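Local structure of galactan 1,3-beta-galactosidase (Phanerochaete chrysosporium, 7BYS) at residues 88-93 / 168-173; 95-100 / 110-115; 308-313 / 328-333; 355-360 / 422-427. The protein probably cleaves beta-1,3-linked galactan from its chain end, releasing galactose, and carries a calcium-holding carbohydrate-binding module. One frame throughout, in Å; residues are numbered along the deposited sequence.

Contact 1. Residues 88-93 / 168-173. With NAG (2-acetamido-2-deoxy-beta-D-glucopyranose), chain D.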
# COMPACT_ATOMS: atom_id res chain seq x y z
N ASN A 88 3.06 4.19 -25.19
CA ASN A 88 3.45 5.23 -26.13
C ASN A 88 2.69 5.01 -27.44
O ASN A 88 2.95 4.04 -28.17
CB ASN A 88 4.95 5.19 -26.36
CG ASN A 88 5.44 6.36 -27.18
OD1 ASN A 88 5.21 6.42 -28.38
ND2 ASN A 88 6.08 7.32 -26.53
N GLN A 89 1.75 5.91 -27.73
CA GLN A 89 0.92 5.80 -28.93
C GLN A 89 1.73 6.00 -30.20
O GLN A 89 1.50 5.31 -31.21
CB GLN A 89 -0.23 6.80 -28.86
CG GLN A 89 -1.27 6.42 -27.82
CD GLN A 89 -2.55 7.25 -27.91
OE1 GLN A 89 -3.44 7.13 -27.06
NE2 GLN A 89 -2.65 8.10 -28.92
N LYS A 90 2.66 6.95 -30.20
CA LYS A 90 3.45 7.22 -31.40
C LYS A 90 4.18 5.97 -31.88
O LYS A 90 4.25 5.71 -33.09
CB LYS A 90 4.45 8.35 -31.12
CG LYS A 90 5.40 8.65 -32.28
CD LYS A 90 6.33 9.82 -31.96
CE LYS A 90 7.53 9.39 -31.12
NZ LYS A 90 8.51 8.54 -31.85
N ASN A 91 4.73 5.18 -30.95
CA ASN A 91 5.54 4.02 -31.29
C ASN A 91 4.79 2.70 -31.10
O ASN A 91 5.36 1.64 -31.40
CB ASN A 91 6.81 4.00 -30.43
CG ASN A 91 7.66 5.23 -30.63
OD1 ASN A 91 7.64 5.84 -31.70
ND2 ASN A 91 8.42 5.60 -29.61
N SER A 92 3.55 2.74 -30.61
CA SER A 92 2.79 1.54 -30.25
C SER A 92 3.60 0.63 -29.34
O SER A 92 3.73 -0.58 -29.57
CB SER A 92 2.28 0.81 -31.49
OG SER A 92 1.53 1.68 -32.32
N GLU A 93 4.16 1.21 -28.28
CA GLU A 93 5.11 0.52 -27.43
C GLU A 93 4.79 0.80 -25.97
O GLU A 93 4.47 1.94 -25.60
CB GLU A 93 6.52 1.03 -27.73
CG GLU A 93 7.62 0.27 -27.04
CD GLU A 93 8.99 0.69 -27.53
OE1 GLU A 93 9.35 1.88 -27.35
OE2 GLU A 93 9.70 -0.17 -28.11
N ASP A 168 11.02 12.64 -23.09
CA ASP A 168 10.97 12.84 -24.54
C ASP A 168 9.79 12.09 -25.14
O ASP A 168 9.06 11.35 -24.47
CB ASP A 168 12.32 12.50 -25.19
CG ASP A 168 12.67 11.01 -25.11
OD1 ASP A 168 11.77 10.14 -25.03
OD2 ASP A 168 13.88 10.69 -25.18
N ALA A 169 9.60 12.26 -26.45
CA ALA A 169 8.42 11.72 -27.11
C ALA A 169 8.44 10.21 -27.24
O ALA A 169 7.40 9.63 -27.57
CB ALA A 169 8.24 12.38 -28.49
N ASN A 170 9.59 9.56 -27.04
CA ASN A 170 9.66 8.11 -27.00
C ASN A 170 9.45 7.56 -25.60
O ASN A 170 9.33 6.34 -25.44
CB ASN A 170 11.02 7.63 -27.50
CG ASN A 170 11.25 7.94 -28.95
OD1 ASN A 170 10.34 7.81 -29.78
ND2 ASN A 170 12.46 8.36 -29.28
N TYR A 171 9.40 8.43 -24.59
CA TYR A 171 9.42 8.00 -23.18
C TYR A 171 10.71 7.26 -22.83
O TYR A 171 10.73 6.40 -21.94
CB TYR A 171 8.20 7.15 -22.79
CG TYR A 171 6.82 7.71 -23.07
CD1 TYR A 171 6.58 9.07 -23.21
CD2 TYR A 171 5.73 6.84 -23.16
CE1 TYR A 171 5.28 9.56 -23.44
CE2 TYR A 171 4.43 7.31 -23.38
CZ TYR A 171 4.21 8.67 -23.52
OH TYR A 171 2.93 9.14 -23.73
N TYR A 172 11.82 7.57 -23.51
CA TYR A 172 13.07 6.85 -23.29
C TYR A 172 14.05 7.61 -22.41
O TYR A 172 14.99 7.00 -21.88
CB TYR A 172 13.80 6.58 -24.61
CG TYR A 172 13.17 5.56 -25.53
CD1 TYR A 172 12.08 4.79 -25.14
CD2 TYR A 172 13.68 5.37 -26.81
CE1 TYR A 172 11.51 3.86 -26.00
CE2 TYR A 172 13.13 4.45 -27.68
CZ TYR A 172 12.05 3.69 -27.28
OH TYR A 172 11.51 2.78 -28.16
N ASN A 173 13.85 8.92 -22.24
CA ASN A 173 14.85 9.75 -21.60
C ASN A 173 14.17 11.00 -21.08
O ASN A 173 13.09 11.39 -21.54
CB ASN A 173 15.98 10.07 -22.59
CG ASN A 173 17.12 10.83 -21.97
OD1 ASN A 173 17.40 10.70 -20.78
ND2 ASN A 173 17.78 11.65 -22.79
C1 NAG D . 18.89 12.46 -22.36
C2 NAG D . 20.16 12.20 -23.16
C3 NAG D . 21.30 13.07 -22.73
C4 NAG D . 20.90 14.52 -22.70
C5 NAG D . 19.66 14.71 -21.83
C6 NAG D . 19.26 16.15 -21.75
C7 NAG D . 20.79 10.06 -21.78
C8 NAG D . 21.13 8.56 -21.81
N2 NAG D . 20.52 10.74 -23.05
O3 NAG D . 22.41 12.90 -23.65
O4 NAG D . 21.98 15.30 -22.18
O5 NAG D . 18.54 13.92 -22.39
O6 NAG D . 18.53 16.51 -22.89
O7 NAG D . 20.76 10.63 -20.74
O HOH W 1 1.45 8.22 -26.04
O HOH W 2 8.13 4.38 -27.03
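In Asn88 the first torsion (chi1 -172°) sets CG opposite the backbone N and brings the ND2 end of the amide over the ring of Tyr171, the two planes 71° apart. The ring is turned to meet it by its own chi1 of -54°. Asn88 ND2 stands 3.3 Å above the plane of the Tyr171 ring, over its centre. It donates to Ala169 O at 2.9 Å, with the acceptor in the plane of the amide. Asn88 OD1 accepts from Asn91 N in an Asx motif, which fixes the other end of the group. Nearby, Asn170 OD1 takes two bonds of 2.9 Å, from Lys90 NZ and Asn91 ND2. Lys90 reaches it by bending at its last two torsions. Tyr172 OH donates to Glu93 OE1 in a very short bond of 2.5 Å, the oxygen lying at the ring edge. One water joins Asn91 ND2, Glu93 OE1 and Asn170 O. Tyr171 OH is held by Gln148 and Gln142. The two loops belong to successive blades of the five-bladed GH43 beta-propeller, and Asn173 carries an N-linked sugar. The blades are thus joined here mainly by side-chain amides. A carboxylate accepting from a phenol would probably polarise the hydroxyl of Tyr172.

Contact 2. Residues 95-100 / 110-115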
# COMPACT_ATOMS: atom_id res chain seq x y z
N VAL A 95 6.27 1.16 -22.28
CA VAL A 95 7.55 1.58 -21.74
C VAL A 95 7.48 1.49 -20.23
O VAL A 95 6.62 2.13 -19.60
CB VAL A 95 7.95 2.99 -22.20
CG1 VAL A 95 9.36 3.29 -21.75
CG2 VAL A 95 7.82 3.11 -23.73
N MET A 96 8.36 0.68 -19.65
CA MET A 96 8.48 0.50 -18.21
C MET A 96 9.66 1.32 -17.69
O MET A 96 10.76 1.26 -18.25
CB MET A 96 8.71 -0.97 -17.87
CG MET A 96 8.86 -1.24 -16.38
SD MET A 96 9.36 -2.95 -16.06
CE MET A 96 7.94 -3.87 -16.67
N TRP A 97 9.43 2.09 -16.63
CA TRP A 97 10.50 2.73 -15.87
C TRP A 97 10.55 2.14 -14.47
O TRP A 97 9.53 1.67 -13.94
CB TRP A 97 10.30 4.25 -15.77
CG TRP A 97 10.53 4.99 -17.05
CD1 TRP A 97 9.90 4.77 -18.24
CD2 TRP A 97 11.47 6.05 -17.27
NE1 TRP A 97 10.40 5.63 -19.20
CE2 TRP A 97 11.35 6.44 -18.62
CE3 TRP A 97 12.40 6.71 -16.46
CZ2 TRP A 97 12.14 7.45 -19.19
CZ3 TRP A 97 13.18 7.72 -17.02
CH2 TRP A 97 13.04 8.08 -18.37
N PHE A 98 11.73 2.15 -13.87
CA PHE A 98 11.87 1.66 -12.51
C PHE A 98 13.08 2.31 -11.85
O PHE A 98 13.97 2.84 -12.52
CB PHE A 98 11.96 0.13 -12.46
CG PHE A 98 13.03 -0.47 -13.34
CD1 PHE A 98 12.74 -0.83 -14.65
CD2 PHE A 98 14.30 -0.70 -12.85
CE1 PHE A 98 13.71 -1.42 -15.46
CE2 PHE A 98 15.28 -1.28 -13.66
CZ PHE A 98 14.99 -1.63 -14.96
N HIS A 99 13.11 2.26 -10.52
CA HIS A 99 14.28 2.66 -9.76
C HIS A 99 15.30 1.53 -9.87
O HIS A 99 15.00 0.39 -9.50
CB HIS A 99 13.87 2.91 -8.31
CG HIS A 99 15.02 3.15 -7.37
ND1 HIS A 99 14.83 3.15 -6.00
CD2 HIS A 99 16.33 3.42 -7.57
CE1 HIS A 99 15.99 3.39 -5.40
NE2 HIS A 99 16.91 3.56 -6.33
N SER A 100 16.47 1.84 -10.42
CA SER A 100 17.54 0.88 -10.62
C SER A 100 18.67 1.24 -9.67
O SER A 100 19.13 2.39 -9.64
CB SER A 100 17.99 0.96 -12.08
OG SER A 100 19.14 0.16 -12.32
N VAL A 110 17.62 5.39 -12.80
CA VAL A 110 16.40 4.83 -13.35
C VAL A 110 16.80 3.75 -14.33
O VAL A 110 17.92 3.73 -14.86
CB VAL A 110 15.49 5.88 -14.05
CG1 VAL A 110 14.94 6.90 -13.07
CG2 VAL A 110 16.23 6.56 -15.21
N GLY A 111 15.90 2.80 -14.55
CA GLY A 111 16.04 1.84 -15.63
C GLY A 111 14.82 1.91 -16.53
O GLY A 111 13.74 2.30 -16.10
N VAL A 112 15.01 1.53 -17.80
CA VAL A 112 13.96 1.56 -18.81
C VAL A 112 13.92 0.22 -19.53
O VAL A 112 14.97 -0.39 -19.80
CB VAL A 112 14.15 2.72 -19.82
CG1 VAL A 112 13.02 2.73 -20.84
CG2 VAL A 112 14.23 4.05 -19.09
N ALA A 113 12.71 -0.27 -19.80
CA ALA A 113 12.52 -1.48 -20.59
C ALA A 113 11.28 -1.30 -21.45
O ALA A 113 10.41 -0.49 -21.13
CB ALA A 113 12.41 -2.74 -19.71
N THR A 114 11.20 -2.05 -22.55
CA THR A 114 10.12 -1.85 -23.51
C THR A 114 9.49 -3.17 -23.93
O THR A 114 10.10 -4.24 -23.82
CB THR A 114 10.60 -1.11 -24.77
OG1 THR A 114 11.64 -1.87 -25.40
CG2 THR A 114 11.13 0.27 -24.44
N ALA A 115 8.26 -3.09 -24.42
CA ALA A 115 7.61 -4.28 -24.95
C ALA A 115 6.50 -3.87 -25.91
O ALA A 115 6.02 -2.74 -25.88
CB ALA A 115 7.06 -5.17 -23.83
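Phe98 fills the hollow left by Gly111. Its ring lies flat over the glycine, with Gly111 CA 3.8 Å from the ring centroid and offset toward the rim. A side chain at Gly111 would run into the ring: its first carbon would fall 2.4 Å from Phe98 CZ. In Phe98, chi1 of 53° sets CG between the backbone N and the carbonyl carbon, which swings the ring across to the partner strand. On the opposite face of the sheet, Val112 CG2 is the bump. It sits 3.8 Å from the centroid of the six-membered ring of Trp97, over one face of the indole. Val110 CG2 touches Trp97 CZ3 at 3.7 Å, and Val112 CG1 meets Val95 CG1 at 3.8 Å. This antiparallel hairpin forms the middle of a four-stranded propeller blade. The Phe98 side chain lies about 6 Å from those of Glu81 and Arg82, which bind galactose in another structure of this protein; none is bound here. With an alanine at Phe98 the ring would be gone, which would probably uncover Gly111 and open a gap beside Leu66. All four hydrogen bonds between the segments are backbone bonds; Trp97 NE1 and Ser100 OG find partners elsewhere, in Tyr171 and Ser127.

Contact 3. Residues 308-313 / 328-333. With CA (calcium ion), chain F.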
# COMPACT_ATOMS: atom_id res chain seq x y z
N GLU A 308 -16.71 -3.40 21.72
CA GLU A 308 -15.58 -2.92 22.49
C GLU A 308 -14.96 -4.07 23.28
O GLU A 308 -15.67 -4.84 23.92
CB GLU A 308 -16.02 -1.83 23.46
CG GLU A 308 -16.57 -0.57 22.78
CD GLU A 308 -15.53 0.20 21.99
OE1 GLU A 308 -14.32 0.07 22.26
OE2 GLU A 308 -15.94 0.96 21.09
N ALA A 309 -13.63 -4.17 23.24
CA ALA A 309 -12.95 -5.22 23.98
C ALA A 309 -13.23 -5.11 25.48
O ALA A 309 -13.38 -6.13 26.17
CB ALA A 309 -11.44 -5.16 23.72
N GLU A 310 -13.33 -3.89 25.99
CA GLU A 310 -13.51 -3.68 27.42
C GLU A 310 -14.89 -4.12 27.90
O GLU A 310 -15.08 -4.26 29.11
CB GLU A 310 -13.21 -2.22 27.80
CG GLU A 310 -14.10 -1.19 27.12
CD GLU A 310 -13.55 -0.70 25.79
OE1 GLU A 310 -12.74 -1.42 25.15
OE2 GLU A 310 -13.92 0.43 25.41
N ASN A 311 -15.83 -4.33 26.99
CA ASN A 311 -17.13 -4.89 27.35
C ASN A 311 -17.14 -6.40 27.29
O ASN A 311 -18.16 -7.02 27.62
CB ASN A 311 -18.23 -4.31 26.44
CG ASN A 311 -18.46 -2.84 26.69
OD1 ASN A 311 -18.20 -2.34 27.79
ND2 ASN A 311 -18.95 -2.13 25.68
N GLY A 312 -16.03 -7.02 26.90
CA GLY A 312 -15.93 -8.46 26.88
C GLY A 312 -15.62 -9.02 28.25
O GLY A 312 -15.45 -8.30 29.23
N GLN A 313 -15.54 -10.35 28.30
CA GLN A 313 -15.31 -11.06 29.55
C GLN A 313 -13.82 -11.37 29.64
O GLN A 313 -13.28 -12.16 28.85
CB GLN A 313 -16.16 -12.33 29.59
CG GLN A 313 -17.65 -12.08 29.89
CD GLN A 313 -18.30 -10.99 29.03
OE1 GLN A 313 -18.61 -11.21 27.85
NE2 GLN A 313 -18.50 -9.81 29.62
N GLY A 328 -14.17 4.40 23.06
CA GLY A 328 -14.68 4.29 24.41
C GLY A 328 -13.69 4.70 25.47
O GLY A 328 -14.00 4.59 26.66
N GLY A 329 -12.52 5.20 25.09
CA GLY A 329 -11.51 5.59 26.04
C GLY A 329 -10.81 4.45 26.73
O GLY A 329 -10.04 4.69 27.66
N LYS A 330 -11.07 3.21 26.32
CA LYS A 330 -10.58 2.05 27.05
C LYS A 330 -10.17 0.94 26.09
O LYS A 330 -10.67 0.85 24.97
CB LYS A 330 -11.65 1.50 28.01
CG LYS A 330 -12.03 2.49 29.10
CD LYS A 330 -13.03 1.91 30.08
CE LYS A 330 -13.40 2.97 31.12
NZ LYS A 330 -12.25 3.88 31.41
N ALA A 331 -9.25 0.10 26.55
CA ALA A 331 -8.82 -1.08 25.81
C ALA A 331 -8.53 -2.18 26.83
O ALA A 331 -8.52 -1.94 28.04
CB ALA A 331 -7.58 -0.80 24.95
N VAL A 332 -8.27 -3.38 26.33
CA VAL A 332 -7.88 -4.50 27.18
C VAL A 332 -6.38 -4.73 27.00
O VAL A 332 -5.90 -4.95 25.88
CB VAL A 332 -8.69 -5.77 26.86
CG1 VAL A 332 -8.15 -6.96 27.66
CG2 VAL A 332 -10.15 -5.54 27.18
N GLY A 333 -5.65 -4.65 28.11
CA GLY A 333 -4.23 -4.90 28.12
C GLY A 333 -3.90 -6.19 28.86
O GLY A 333 -4.76 -6.92 29.33
CA CA F . -12.33 0.29 23.40
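Calcium bonds bring Glu310 and Lys330 together. Both carboxylate oxygens of Glu310 grip the ion, OE1 at 2.5 Å from the calcium and OE2 at 2.6 Å. Glu308 gives a single oxygen, OE1, at 2.3 Å from the calcium. From the other segment comes a backbone atom, Lys330 O, 2.4 Å from the calcium. Ser327 O and two oxygens of Asp422 complete seven ligands. Glu310 reaches the ion through two bends: chi1 of 61° sets CG between the backbone N and the carbonyl carbon, and chi2 of -90° turns the carboxylate aside.

Apolar touches come second. Lys330 CB lies 3.7 Å from Glu310 CG, and the two side chains cross at about a right angle. Val332 CG2 packs on Ala309, 3.7 Å from its CB. Close fit also matters at Gly328, where a beta carbon would come 2.8 Å from Glu310 OE2, a clash.

The site is consistent with the structural calcium site of CBM6 and CBM35 modules. Direct hydrogen bonding between the segments is absent, so the shared metal, with a little apolar packing, joins them. The cation is likely to offset the repulsion between the carboxylates of Glu308 and Glu310, whose oxygens come close.

Contact 4. Residues 355-360 / 422-427. With CA (calcium ion), chain F.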
# COMPACT_ATOMS: atom_id res chain seq x y z
N VAL A 355 -13.30 -9.66 10.05
CA VAL A 355 -13.34 -8.99 11.34
C VAL A 355 -12.08 -8.13 11.46
O VAL A 355 -10.96 -8.62 11.29
CB VAL A 355 -13.43 -10.00 12.50
CG1 VAL A 355 -13.52 -9.28 13.83
CG2 VAL A 355 -14.64 -10.93 12.30
N ALA A 356 -12.27 -6.85 11.72
CA ALA A 356 -11.15 -5.93 11.92
C ALA A 356 -10.83 -5.85 13.41
O ALA A 356 -11.70 -5.57 14.23
CB ALA A 356 -11.49 -4.54 11.39
N LEU A 357 -9.57 -6.09 13.74
CA LEU A 357 -9.09 -6.00 15.12
C LEU A 357 -8.38 -4.66 15.30
O LEU A 357 -7.36 -4.41 14.65
CB LEU A 357 -8.13 -7.16 15.43
CG LEU A 357 -8.54 -8.57 15.00
CD1 LEU A 357 -7.47 -9.58 15.43
CD2 LEU A 357 -9.90 -8.94 15.56
N TYR A 358 -8.95 -3.80 16.14
CA TYR A 358 -8.37 -2.50 16.45
C TYR A 358 -7.52 -2.63 17.70
O TYR A 358 -8.02 -3.02 18.76
CB TYR A 358 -9.47 -1.45 16.64
CG TYR A 358 -10.09 -1.00 15.35
CD1 TYR A 358 -10.92 -1.85 14.61
CD2 TYR A 358 -9.85 0.28 14.87
CE1 TYR A 358 -11.47 -1.42 13.40
CE2 TYR A 358 -10.40 0.70 13.67
CZ TYR A 358 -11.20 -0.15 12.95
OH TYR A 358 -11.74 0.30 11.76
N PHE A 359 -6.24 -2.31 17.59
CA PHE A 359 -5.30 -2.55 18.67
C PHE A 359 -4.26 -1.43 18.70
O PHE A 359 -4.09 -0.69 17.73
CB PHE A 359 -4.57 -3.90 18.46
CG PHE A 359 -3.68 -3.88 17.25
CD1 PHE A 359 -2.36 -3.47 17.36
CD2 PHE A 359 -4.20 -4.19 15.99
CE1 PHE A 359 -1.55 -3.41 16.24
CE2 PHE A 359 -3.39 -4.13 14.87
CZ PHE A 359 -2.07 -3.73 15.00
N ALA A 360 -3.57 -1.31 19.83
CA ALA A 360 -2.40 -0.45 19.94
C ALA A 360 -1.20 -1.30 20.31
O ALA A 360 -1.30 -2.18 21.17
CB ALA A 360 -2.62 0.63 21.02
N ASP A 422 -8.52 -2.75 21.47
CA ASP A 422 -9.45 -1.65 21.65
C ASP A 422 -10.88 -2.09 21.37
O ASP A 422 -11.77 -1.88 22.21
CB ASP A 422 -9.06 -0.50 20.70
CG ASP A 422 -9.93 0.72 20.85
OD1 ASP A 422 -10.78 0.77 21.75
OD2 ASP A 422 -9.75 1.66 20.04
N LYS A 423 -11.12 -2.66 20.20
CA LYS A 423 -12.44 -3.10 19.78
C LYS A 423 -12.26 -3.99 18.56
O LYS A 423 -11.15 -4.09 18.01
CB LYS A 423 -13.37 -1.92 19.44
CG LYS A 423 -12.88 -1.04 18.29
CD LYS A 423 -13.98 -0.08 17.84
CE LYS A 423 -13.60 0.64 16.57
NZ LYS A 423 -14.80 1.32 16.00
N ILE A 424 -13.35 -4.62 18.14
CA ILE A 424 -13.40 -5.34 16.87
C ILE A 424 -14.61 -4.83 16.10
O ILE A 424 -15.58 -4.34 16.67
CB ILE A 424 -13.45 -6.89 17.03
CG1 ILE A 424 -14.81 -7.36 17.60
CG2 ILE A 424 -12.30 -7.38 17.90
CD1 ILE A 424 -14.95 -8.88 17.64
N ILE A 425 -14.52 -4.91 14.78
CA ILE A 425 -15.66 -4.63 13.90
C ILE A 425 -15.89 -5.86 13.04
O ILE A 425 -14.97 -6.33 12.35
CB ILE A 425 -15.46 -3.38 13.03
CG1 ILE A 425 -15.09 -2.17 13.89
CG2 ILE A 425 -16.74 -3.11 12.24
CD1 ILE A 425 -14.90 -0.86 13.10
N VAL A 426 -17.10 -6.39 13.10
CA VAL A 426 -17.49 -7.59 12.36
C VAL A 426 -18.28 -7.15 11.13
O VAL A 426 -19.34 -6.53 11.25
CB VAL A 426 -18.32 -8.54 13.23
CG1 VAL A 426 -18.79 -9.73 12.41
CG2 VAL A 426 -17.51 -9.00 14.44
N TYR A 427 -17.77 -7.51 9.96
CA TYR A 427 -18.38 -7.12 8.69
C TYR A 427 -19.14 -8.30 8.10
O TYR A 427 -19.12 -9.41 8.64
CB TYR A 427 -17.31 -6.63 7.71
CG TYR A 427 -16.64 -5.35 8.17
CD1 TYR A 427 -17.22 -4.12 7.90
CD2 TYR A 427 -15.45 -5.38 8.89
CE1 TYR A 427 -16.64 -2.95 8.32
CE2 TYR A 427 -14.85 -4.21 9.31
CZ TYR A 427 -15.46 -3.00 9.02
OH TYR A 427 -14.90 -1.82 9.42
OXT TYR A 427 -19.80 -8.16 7.08
CA CA F . -12.33 0.29 23.40
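Leu357 and Ile424 lie side by side on the buried, tightly packed face of this strand pair, with Leu357 CD2 3.7 Å from Ile424 CG2. Val355 and Val426 pack in the same way next to them, CG1 of Val355 at 4.0 Å from CG2 of Val426. Phe410, on strand 405-410 of the facing sheet, covers both Leu357 and Ile424. Backbone bonds join Ala356 with Ile425 in both directions. Near the calcium the ladder is broken: a classic beta bulge sets two residues, Asp422 and Lys423, against the single Tyr358. Tyr358 O accepts from Asp422 N at 2.8 Å and more weakly from Lys423 N. The bulge lies where Asp422 gives its O and OD1 to the metal.

These are the two inner strands of one sheet in the beta-sandwich of the carbohydrate-binding module, a jelly roll of the CBM35 type.

The other face is less buried, its side chains partly open to solvent, though Tyr358 is well covered there. Lys423 runs extended alongside Tyr358. Its CE is 4.0 Å from the centroid of the Tyr358 ring, above the face, and NZ follows at 4.9 Å from that centroid in a rather long cation-pi contact, 7° off the normal. Ile425 CD1 touches Tyr358 CE1 at 3.5 Å, and Ala356 CB meets the edge of the Tyr427 ring. The hydroxyls of Tyr358 and Tyr427 both bond to OD2 of Asp288, in a loop. A leucine in place of Tyr358 would probably leave the Lys423 ammonium without its aromatic partner and Asp288 without one of its two tyrosine partners.

The four contacts fall into two pairs, one in each domain. Contacts 1 and 2 lie in the GH43 propeller, their centres 12 Å apart. Contact 2 is nested inside the chain loop that contact 1 closes, and Trp97 NE1 probably bonds to Tyr171 O between them. Contact 2 lies within a blade; contact 1 joins that blade to the next. Contacts 3 and 4 follow along the chain in the carbohydrate-binding module, 11 Å apart between centres. They share the calcium, which ties residues 308-313 and 328-333 to strand 420-426. The pairs sit on opposite sides of the chain's centre, with 41 to 58 Å between contact centres, so neither pair of contacts touches the other.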